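Local coordinates for protein delta-1-pyrroline-5-carboxylate dehydrogenase, mitochondrial (Mus musculus, PDB 4E3X) that catalyses the NAD-dependent oxidation of L-glutamate gamma-semialdehyde to glutamate, the second step of mitochondrial proline breakdown, and works as a homodimer, at residues D133-P138 against A164-F169; R171-F176 against A220-L225; V178-E183 against H536-W541. One frame throughout, in Å; residues are numbered along the deposited sequence.

Contact 1 of 3, residues D133-P138 against A164-F169; sequences DMLSGP and AELIDF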
loop_
_atom_site.group_PDB
_atom_site.type_symbol
_atom_site.label_atom_id
_atom_site.label_comp_id
_atom_site.label_asym_id
_atom_site.label_seq_id
_atom_site.Cartn_x
_atom_site.Cartn_y
_atom_site.Cartn_z
ATOM N N ASP B 133 -7.245 23.391 -15.879
ATOM C CA ASP B 133 -7.893 24.590 -16.390
ATOM C C ASP B 133 -7.793 24.655 -17.914
ATOM O O ASP B 133 -8.759 25.009 -18.599
ATOM C CB ASP B 133 -7.258 25.824 -15.738
ATOM C CG ASP B 133 -7.926 27.122 -16.149
ATOM O OD1 ASP B 133 -8.944 27.493 -15.527
ATOM O OD2 ASP B 133 -7.415 27.786 -17.073
ATOM N N MET B 134 -6.631 24.290 -18.450
ATOM C CA MET B 134 -6.442 24.260 -19.900
ATOM C C MET B 134 -7.346 23.219 -20.555
ATOM O O MET B 134 -7.972 23.476 -21.579
ATOM C CB MET B 134 -4.981 23.973 -20.232
ATOM C CG MET B 134 -4.027 25.066 -19.753
ATOM S SD MET B 134 -2.293 24.554 -19.784
ATOM C CE MET B 134 -2.039 24.425 -21.550
ATOM N N LEU B 135 -7.412 22.036 -19.955
ATOM C CA LEU B 135 -8.270 20.962 -20.451
ATOM C C LEU B 135 -9.743 21.351 -20.395
ATOM O O LEU B 135 -10.511 20.983 -21.281
ATOM C CB LEU B 135 -8.038 19.686 -19.645
ATOM C CG LEU B 135 -6.716 18.967 -19.905
ATOM C CD1 LEU B 135 -6.377 18.039 -18.743
ATOM C CD2 LEU B 135 -6.778 18.194 -21.215
ATOM N N SER B 136 -10.135 22.083 -19.353
ATOM C CA SER B 136 -11.524 22.498 -19.183
ATOM C C SER B 136 -11.934 23.458 -20.288
ATOM O O SER B 136 -13.038 23.367 -20.837
ATOM C CB SER B 136 -11.718 23.157 -17.813
ATOM O OG SER B 136 -13.029 23.657 -17.660
ATOM N N GLY B 137 -11.038 24.387 -20.607
ATOM C CA GLY B 137 -11.349 25.467 -21.520
ATOM C C GLY B 137 -10.755 25.302 -22.898
ATOM O O GLY B 137 -11.319 24.598 -23.734
ATOM N N PRO B 138 -9.611 25.959 -23.147
ATOM C CA PRO B 138 -9.111 26.090 -24.517
ATOM C C PRO B 138 -8.687 24.783 -25.176
ATOM O O PRO B 138 -8.683 24.724 -26.403
ATOM C CB PRO B 138 -7.910 27.033 -24.363
ATOM C CG PRO B 138 -7.484 26.881 -22.925
ATOM C CD PRO B 138 -8.779 26.694 -22.178
ATOM N N ALA B 164 -13.843 15.424 -18.475
ATOM C CA ALA B 164 -14.283 15.385 -17.083
ATOM C C ALA B 164 -13.424 14.532 -16.156
ATOM O O ALA B 164 -12.951 15.028 -15.145
ATOM C CB ALA B 164 -15.729 14.963 -16.984
ATOM N N GLU B 165 -13.205 13.264 -16.487
ATOM C CA GLU B 165 -12.465 12.407 -15.569
ATOM C C GLU B 165 -11.017 12.856 -15.400
ATOM O O GLU B 165 -10.501 12.870 -14.288
ATOM C CB GLU B 165 -12.515 10.943 -16.001
ATOM C CG GLU B 165 -11.987 10.014 -14.925
ATOM C CD GLU B 165 -12.242 8.557 -15.233
ATOM O OE1 GLU B 165 -12.210 8.187 -16.425
ATOM O OE2 GLU B 165 -12.483 7.781 -14.284
ATOM N N LEU B 166 -10.366 13.213 -16.504
ATOM C CA LEU B 166 -8.970 13.638 -16.451
ATOM C C LEU B 166 -8.817 14.925 -15.639
ATOM O O LEU B 166 -7.957 15.038 -14.762
ATOM C CB LEU B 166 -8.436 13.833 -17.870
ATOM C CG LEU B 166 -6.988 14.320 -17.930
ATOM C CD1 LEU B 166 -6.080 13.415 -17.114
ATOM C CD2 LEU B 166 -6.530 14.372 -19.377
ATOM N N ILE B 167 -9.677 15.890 -15.933
ATOM C CA ILE B 167 -9.705 17.136 -15.186
ATOM C C ILE B 167 -9.940 16.869 -13.693
ATOM O O ILE B 167 -9.245 17.425 -12.832
ATOM C CB ILE B 167 -10.795 18.073 -15.743
ATOM C CG1 ILE B 167 -10.385 18.614 -17.119
ATOM C CG2 ILE B 167 -11.079 19.222 -14.791
ATOM C CD1 ILE B 167 -11.562 19.194 -17.901
ATOM N N ASP B 168 -10.891 15.990 -13.389
ATOM C CA ASP B 168 -11.184 15.656 -11.995
ATOM C C ASP B 168 -10.005 14.965 -11.297
ATOM O O ASP B 168 -9.717 15.262 -10.137
ATOM C CB ASP B 168 -12.433 14.781 -11.879
ATOM C CG ASP B 168 -13.734 15.538 -12.171
ATOM O OD1 ASP B 168 -13.721 16.780 -12.237
ATOM O OD2 ASP B 168 -14.782 14.867 -12.315
ATOM N N PHE B 169 -9.332 14.034 -11.973
ATOM C CA PHE B 169 -8.135 13.427 -11.383
ATOM C C PHE B 169 -7.143 14.523 -11.007
ATOM O O PHE B 169 -6.608 14.539 -9.898
ATOM C CB PHE B 169 -7.424 12.488 -12.364
ATOM C CG PHE B 169 -7.991 11.093 -12.426
ATOM C CD1 PHE B 169 -8.277 10.375 -11.274
ATOM C CD2 PHE B 169 -8.191 10.482 -13.657
ATOM C CE1 PHE B 169 -8.780 9.073 -11.356
ATOM C CE2 PHE B 169 -8.682 9.182 -13.747
ATOM C CZ PHE B 169 -8.982 8.481 -12.596
#
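The backbones of L135 and I167 lie 6.7 Å apart between their CA atoms, where the last turn of helix 121-136 meets the middle of the long helix 155-180. This is helix-on-helix packing in the helical layer of the aldehyde dehydrogenase NAD-binding domain. Residues 133-136 are still helical; G137 is the first to leave helical angles, and its N closes the final turn on D133 O at 3.1 Å. I167 sits against the backbone of S136, whose small side chain leaves room for it, while S136 OG turns to a hydrogen bond with E35. L135 points at the partner helix and divides its contacts: CD1 meets L166 CD2 at 3.7 Å, the two leucines crossing at about a right angle, and CB rests on I167 CG1 at 3.6 Å. I248 of helix 239-251 touches L135 as well. In I167, CG1 stands anti to the carbonyl carbon (chi1 -71°) and the chain continues extended (chi2 163°), which brings the delta methyl to the serine backbone, with I167 CD1 3.5 Å from S136 N.

Contact 2 of 3, residues R171-F176 against A220-L225; sequences RFNAKF and AGAPAL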
loop_
_atom_site.group_PDB
_atom_site.type_symbol
_atom_site.label_atom_id
_atom_site.label_comp_id
_atom_site.label_asym_id
_atom_site.label_seq_id
_atom_site.Cartn_x
_atom_site.Cartn_y
_atom_site.Cartn_z
ATOM N N ARG B 171 -7.556 17.802 -10.496
ATOM C CA ARG B 171 -8.003 18.716 -9.435
ATOM C C ARG B 171 -8.140 18.032 -8.077
ATOM O O ARG B 171 -7.657 18.546 -7.065
ATOM C CB ARG B 171 -9.307 19.430 -9.795
ATOM C CG ARG B 171 -9.215 20.335 -11.001
ATOM C CD ARG B 171 -10.215 21.480 -10.884
ATOM N NE ARG B 171 -10.326 22.269 -12.114
ATOM C CZ ARG B 171 -11.346 22.183 -12.970
ATOM N NH1 ARG B 171 -12.346 21.335 -12.744
ATOM N NH2 ARG B 171 -11.356 22.931 -14.066
ATOM N N PHE B 172 -8.805 16.882 -8.048
ATOM C CA PHE B 172 -9.005 16.172 -6.788
ATOM C C PHE B 172 -7.703 15.629 -6.207
ATOM O O PHE B 172 -7.482 15.733 -5.000
ATOM C CB PHE B 172 -10.049 15.068 -6.932
ATOM C CG PHE B 172 -11.464 15.573 -6.875
ATOM C CD1 PHE B 172 -12.165 15.601 -5.673
ATOM C CD2 PHE B 172 -12.090 16.045 -8.018
ATOM C CE1 PHE B 172 -13.474 16.082 -5.619
ATOM C CE2 PHE B 172 -13.393 16.527 -7.965
ATOM C CZ PHE B 172 -14.085 16.534 -6.768
ATOM N N ASN B 173 -6.831 15.057 -7.033
ATOM C CA ASN B 173 -5.545 14.603 -6.504
ATOM C C ASN B 173 -4.719 15.776 -5.968
ATOM O O ASN B 173 -4.049 15.648 -4.949
ATOM C CB ASN B 173 -4.751 13.794 -7.523
ATOM C CG ASN B 173 -5.246 12.374 -7.640
ATOM O OD1 ASN B 173 -5.669 11.772 -6.648
ATOM N ND2 ASN B 173 -5.189 11.823 -8.851
ATOM N N ALA B 174 -4.779 16.931 -6.636
ATOM C CA ALA B 174 -4.119 18.123 -6.103
ATOM C C ALA B 174 -4.669 18.482 -4.721
ATOM O O ALA B 174 -3.905 18.761 -3.797
ATOM C CB ALA B 174 -4.271 19.292 -7.055
ATOM N N LYS B 175 -5.994 18.476 -4.573
ATOM C CA LYS B 175 -6.595 18.723 -3.266
ATOM C C LYS B 175 -6.129 17.702 -2.233
ATOM O O LYS B 175 -5.697 18.075 -1.143
ATOM C CB LYS B 175 -8.125 18.707 -3.355
ATOM C CG LYS B 175 -8.827 18.800 -2.002
ATOM C CD LYS B 175 -10.319 18.522 -2.120
ATOM C CE LYS B 175 -11.008 18.595 -0.760
ATOM N NZ LYS B 175 -10.979 19.978 -0.201
ATOM N N PHE B 176 -6.201 16.419 -2.582
ATOM C CA PHE B 176 -5.828 15.365 -1.646
ATOM C C PHE B 176 -4.368 15.519 -1.212
ATOM O O PHE B 176 -4.037 15.352 -0.037
ATOM C CB PHE B 176 -6.042 13.984 -2.273
ATOM C CG PHE B 176 -7.480 13.672 -2.619
ATOM C CD1 PHE B 176 -8.525 14.156 -1.850
ATOM C CD2 PHE B 176 -7.778 12.882 -3.722
ATOM C CE1 PHE B 176 -9.846 13.851 -2.178
ATOM C CE2 PHE B 176 -9.083 12.572 -4.054
ATOM C CZ PHE B 176 -10.118 13.069 -3.289
ATOM N N ALA B 220 0.471 8.393 -14.804
ATOM C CA ALA B 220 1.728 9.131 -14.824
ATOM C C ALA B 220 1.675 10.356 -13.911
ATOM O O ALA B 220 2.652 10.702 -13.248
ATOM C CB ALA B 220 2.073 9.537 -16.254
ATOM N N GLY B 221 0.525 11.020 -13.875
ATOM C CA GLY B 221 0.377 12.289 -13.177
ATOM C C GLY B 221 0.340 12.195 -11.663
ATOM O O GLY B 221 0.941 13.014 -10.974
ATOM N N ALA B 222 -0.377 11.212 -11.131
ATOM C CA ALA B 222 -0.474 11.096 -9.678
ATOM C C ALA B 222 0.885 10.834 -9.002
ATOM O O ALA B 222 1.229 11.529 -8.040
ATOM C CB ALA B 222 -1.520 10.069 -9.279
ATOM N N PRO B 223 1.698 9.892 -9.529
ATOM C CA PRO B 223 3.027 9.750 -8.915
ATOM C C PRO B 223 3.870 11.022 -9.066
ATOM O O PRO B 223 4.564 11.402 -8.119
ATOM C CB PRO B 223 3.638 8.556 -9.664
ATOM C CG PRO B 223 2.428 7.766 -10.138
ATOM C CD PRO B 223 1.427 8.819 -10.505
ATOM N N ALA B 224 3.805 11.691 -10.222
ATOM C CA ALA B 224 4.570 12.920 -10.394
ATOM C C ALA B 224 4.149 13.992 -9.383
ATOM O O ALA B 224 4.993 14.699 -8.821
ATOM C CB ALA B 224 4.442 13.435 -11.819
ATOM N N LEU B 225 2.847 14.119 -9.154
ATOM C CA LEU B 225 2.329 15.050 -8.156
ATOM C C LEU B 225 2.978 14.847 -6.791
ATOM O O LEU B 225 3.261 15.813 -6.074
ATOM C CB LEU B 225 0.815 14.890 -8.033
ATOM C CG LEU B 225 0.113 15.620 -6.891
ATOM C CD1 LEU B 225 0.126 17.135 -7.104
ATOM C CD2 LEU B 225 -1.313 15.077 -6.774
#
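L225 lays one methyl, CD2, against the backbone and base of N173: L225 CD2 is 3.7 Å from N173 CB and 3.3 Å from N173 O. The same methyl reaches A174 N at 3.9 Å, so a single branch of the leucine covers the peptide joining N173 to A174. It gets there because CG stands anti to the backbone N of L225 (chi1 171°), carrying the branched end across the gap between helices. That gap is wide, 10.5 Å between the axes of the two short segments, and the helices run nearly in the same direction, at 22°. A leucine is long enough to bridge it, whereas the methyl of A174 contributes little here and is touched instead by A125 and L129 of helix 121-136. One turn earlier, A222 CB meets the amide of N173, with N173 ND2 at 4.1 Å. Small residues also suit helix 213-225, which is wedged between helix 155-180 and the strands of the Rossmann-like NAD-binding domain: A220 and A224 touch I259 of strand 259-261, and P223 touches V230 of strand 230-233. P223 lacks an N-H to bond to the turn before, and the helix is kinked there, just ahead of L225. The asparagine brings a polar end into this buried layer. Between the two segments themselves the chemistry is that of methyl groups against carbon, peptide and amide atoms, implying that their fit depends on shape and van der Waals contact.

Contact 3 of 3, residues V178-E183 against H536-W541; sequences VELEGE and HYILRW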
loop_
_atom_site.group_PDB
_atom_site.type_symbol
_atom_site.label_atom_id
_atom_site.label_comp_id
_atom_site.label_asym_id
_atom_site.label_seq_id
_atom_site.Cartn_x
_atom_site.Cartn_y
_atom_site.Cartn_z
ATOM N N VAL B 178 -2.319 18.370 -1.362
ATOM C CA VAL B 178 -2.083 19.575 -0.581
ATOM C C VAL B 178 -2.577 19.379 0.855
ATOM O O VAL B 178 -1.902 19.761 1.821
ATOM C CB VAL B 178 -2.748 20.804 -1.244
ATOM C CG1 VAL B 178 -2.882 21.964 -0.259
ATOM C CG2 VAL B 178 -1.969 21.216 -2.493
ATOM N N GLU B 179 -3.733 18.740 1.001
ATOM C CA GLU B 179 -4.325 18.574 2.318
ATOM C C GLU B 179 -3.654 17.456 3.117
ATOM O O GLU B 179 -3.657 17.503 4.341
ATOM C CB GLU B 179 -5.846 18.417 2.204
ATOM C CG GLU B 179 -6.477 19.696 1.635
ATOM C CD GLU B 179 -7.989 19.665 1.504
ATOM O OE1 GLU B 179 -8.620 18.636 1.823
ATOM O OE2 GLU B 179 -8.547 20.691 1.060
ATOM N N LEU B 180 -3.037 16.490 2.432
ATOM C CA LEU B 180 -2.315 15.414 3.115
ATOM C C LEU B 180 -1.200 15.967 3.995
ATOM O O LEU B 180 -0.893 15.417 5.051
ATOM C CB LEU B 180 -1.726 14.424 2.101
ATOM C CG LEU B 180 -0.827 13.307 2.651
ATOM C CD1 LEU B 180 -1.590 12.391 3.614
ATOM C CD2 LEU B 180 -0.201 12.504 1.508
ATOM N N GLU B 181 -0.597 17.072 3.577
ATOM C CA GLU B 181 0.487 17.656 4.364
ATOM C C GLU B 181 0.013 18.167 5.722
ATOM O O GLU B 181 0.815 18.360 6.636
ATOM C CB GLU B 181 1.210 18.739 3.571
ATOM C CG GLU B 181 1.946 18.168 2.372
ATOM C CD GLU B 181 3.051 19.066 1.870
ATOM O OE1 GLU B 181 2.828 20.293 1.778
ATOM O OE2 GLU B 181 4.142 18.533 1.558
ATOM N N GLY B 182 -1.294 18.363 5.860
ATOM C CA GLY B 182 -1.868 18.726 7.143
ATOM C C GLY B 182 -2.055 17.556 8.098
ATOM O O GLY B 182 -2.386 17.750 9.268
ATOM N N GLU B 183 -1.858 16.341 7.601
ATOM C CA GLU B 183 -1.906 15.162 8.459
ATOM C C GLU B 183 -0.553 14.991 9.157
ATOM O O GLU B 183 0.414 14.454 8.591
ATOM C CB GLU B 183 -2.301 13.907 7.673
ATOM C CG GLU B 183 -2.277 12.628 8.510
ATOM C CD GLU B 183 -3.097 12.737 9.791
ATOM O OE1 GLU B 183 -4.340 12.810 9.699
ATOM O OE2 GLU B 183 -2.499 12.745 10.893
ATOM N N HIS B 536 -7.062 8.256 -0.871
ATOM C CA HIS B 536 -5.958 7.441 -0.370
ATOM C C HIS B 536 -4.986 6.971 -1.444
ATOM O O HIS B 536 -3.885 6.513 -1.137
ATOM C CB HIS B 536 -6.511 6.234 0.386
ATOM C CG HIS B 536 -7.430 6.604 1.502
ATOM N ND1 HIS B 536 -8.728 6.148 1.577
ATOM C CD2 HIS B 536 -7.244 7.396 2.583
ATOM C CE1 HIS B 536 -9.303 6.645 2.656
ATOM N NE2 HIS B 536 -8.424 7.406 3.285
ATOM N N TYR B 537 -5.402 7.064 -2.702
ATOM C CA TYR B 537 -4.580 6.598 -3.819
ATOM C C TYR B 537 -3.168 7.181 -3.801
ATOM O O TYR B 537 -2.194 6.455 -4.023
ATOM C CB TYR B 537 -5.277 6.970 -5.117
ATOM C CG TYR B 537 -4.588 6.537 -6.389
ATOM C CD1 TYR B 537 -4.469 5.190 -6.713
ATOM C CD2 TYR B 537 -4.106 7.477 -7.291
ATOM C CE1 TYR B 537 -3.875 4.789 -7.895
ATOM C CE2 TYR B 537 -3.505 7.088 -8.478
ATOM C CZ TYR B 537 -3.400 5.742 -8.778
ATOM O OH TYR B 537 -2.817 5.352 -9.966
ATOM N N ILE B 538 -3.055 8.477 -3.525
ATOM C CA ILE B 538 -1.756 9.145 -3.557
ATOM C C ILE B 538 -0.784 8.584 -2.520
ATOM O O ILE B 538 0.431 8.712 -2.679
ATOM C CB ILE B 538 -1.860 10.676 -3.382
ATOM C CG1 ILE B 538 -2.690 11.017 -2.142
ATOM C CG2 ILE B 538 -2.415 11.330 -4.646
ATOM C CD1 ILE B 538 -2.615 12.474 -1.754
ATOM N N LEU B 539 -1.312 7.933 -1.485
ATOM C CA LEU B 539 -0.462 7.363 -0.439
ATOM C C LEU B 539 0.439 6.241 -0.953
ATOM O O LEU B 539 1.473 5.947 -0.349
ATOM C CB LEU B 539 -1.290 6.884 0.752
ATOM C CG LEU B 539 -1.931 8.021 1.541
ATOM C CD1 LEU B 539 -2.999 7.495 2.476
ATOM C CD2 LEU B 539 -0.857 8.774 2.310
ATOM N N ARG B 540 0.049 5.594 -2.049
ATOM C CA ARG B 540 0.930 4.578 -2.619
ATOM C C ARG B 540 2.209 5.186 -3.198
ATOM O O ARG B 540 3.204 4.480 -3.393
ATOM C CB ARG B 540 0.221 3.773 -3.708
ATOM C CG ARG B 540 -0.938 2.891 -3.216
ATOM C CD ARG B 540 -0.535 1.899 -2.093
ATOM N NE ARG B 540 0.329 0.801 -2.552
ATOM C CZ ARG B 540 1.402 0.348 -1.897
ATOM N NH1 ARG B 540 1.788 0.914 -0.761
ATOM N NH2 ARG B 540 2.106 -0.667 -2.390
ATOM N N TRP B 541 2.196 6.495 -3.470
ATOM C CA TRP B 541 3.306 7.137 -4.183
ATOM C C TRP B 541 4.150 8.045 -3.295
ATOM O O TRP B 541 4.975 8.809 -3.788
ATOM C CB TRP B 541 2.802 7.859 -5.450
ATOM C CG TRP B 541 1.902 6.952 -6.217
ATOM C CD1 TRP B 541 0.558 7.096 -6.405
ATOM C CD2 TRP B 541 2.261 5.704 -6.820
ATOM N NE1 TRP B 541 0.057 6.020 -7.102
ATOM C CE2 TRP B 541 1.085 5.153 -7.373
ATOM C CE3 TRP B 541 3.465 4.998 -6.954
ATOM C CZ2 TRP B 541 1.074 3.929 -8.037
ATOM C CZ3 TRP B 541 3.454 3.790 -7.622
ATOM C CH2 TRP B 541 2.266 3.271 -8.165
#
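L180 is met by two residues of 536-541 through the ends of their side chains. L180 CD2 lies 3.9 Å from L539 CD2 and 4.1 Å from I538 CD1, and L180 CD1 also touches the L539 methyl, which therefore sits against both branches of the fork. Past I538 the leucine slides in the opposite direction; to L539 it is set at a slant. With CG anti to its backbone N (chi1 174°), L180 extends from the helix toward the partner segment. In I538 an extended chi2 (169°) carries CD1 out to L180. Branched aliphatic residues suit this place, since their methyls can fill it without polar partners. The contact joins the end of helix 155-180, in the NAD-binding domain, to a segment that in this family probably belongs to the oligomerisation region. The 3-10 turn 537-540 is held by L539 N to H536 O at 3.0 Å and W541 N to I538 O at 2.9 Å, and it leads through W541 into strand 542-550. On the other side a type I beta turn spans L180 to E183, closed by E183 N to L180 O. M226 touches both L180 and I538, while F176 and A177, one turn back on the helix, also meet I538. The same residues border the dimer interface: L180 packs on H536 of the second subunit, and L539 packs on L539 of the second subunit.

How the contacts relate
Helix 155-180 is common to all three contacts, which follow it from its middle to its C-terminal end. Contact 1 touches contact 2 where S136 CB lies 3.8 Å from R171 NH2, and their centres are 13 Å apart. Contacts 2 and 3 are closer, at 9 Å between centres, and join directly: P223 CG packs on W541 CD2 at 3.9 Å, and A222 CB on Y537 CE2 at 3.7 Å. Contacts 1 and 3, 21 Å apart at their centres, do not touch. The side chain of L166 in contact 1 is about 11 Å from a bound proline, and that of N173 in contact 2 about 12 Å; E165, beside L166, lines a proline pocket with the nucleophile C348. Contact 3 lies away from the annotated sites and reaches the second subunit.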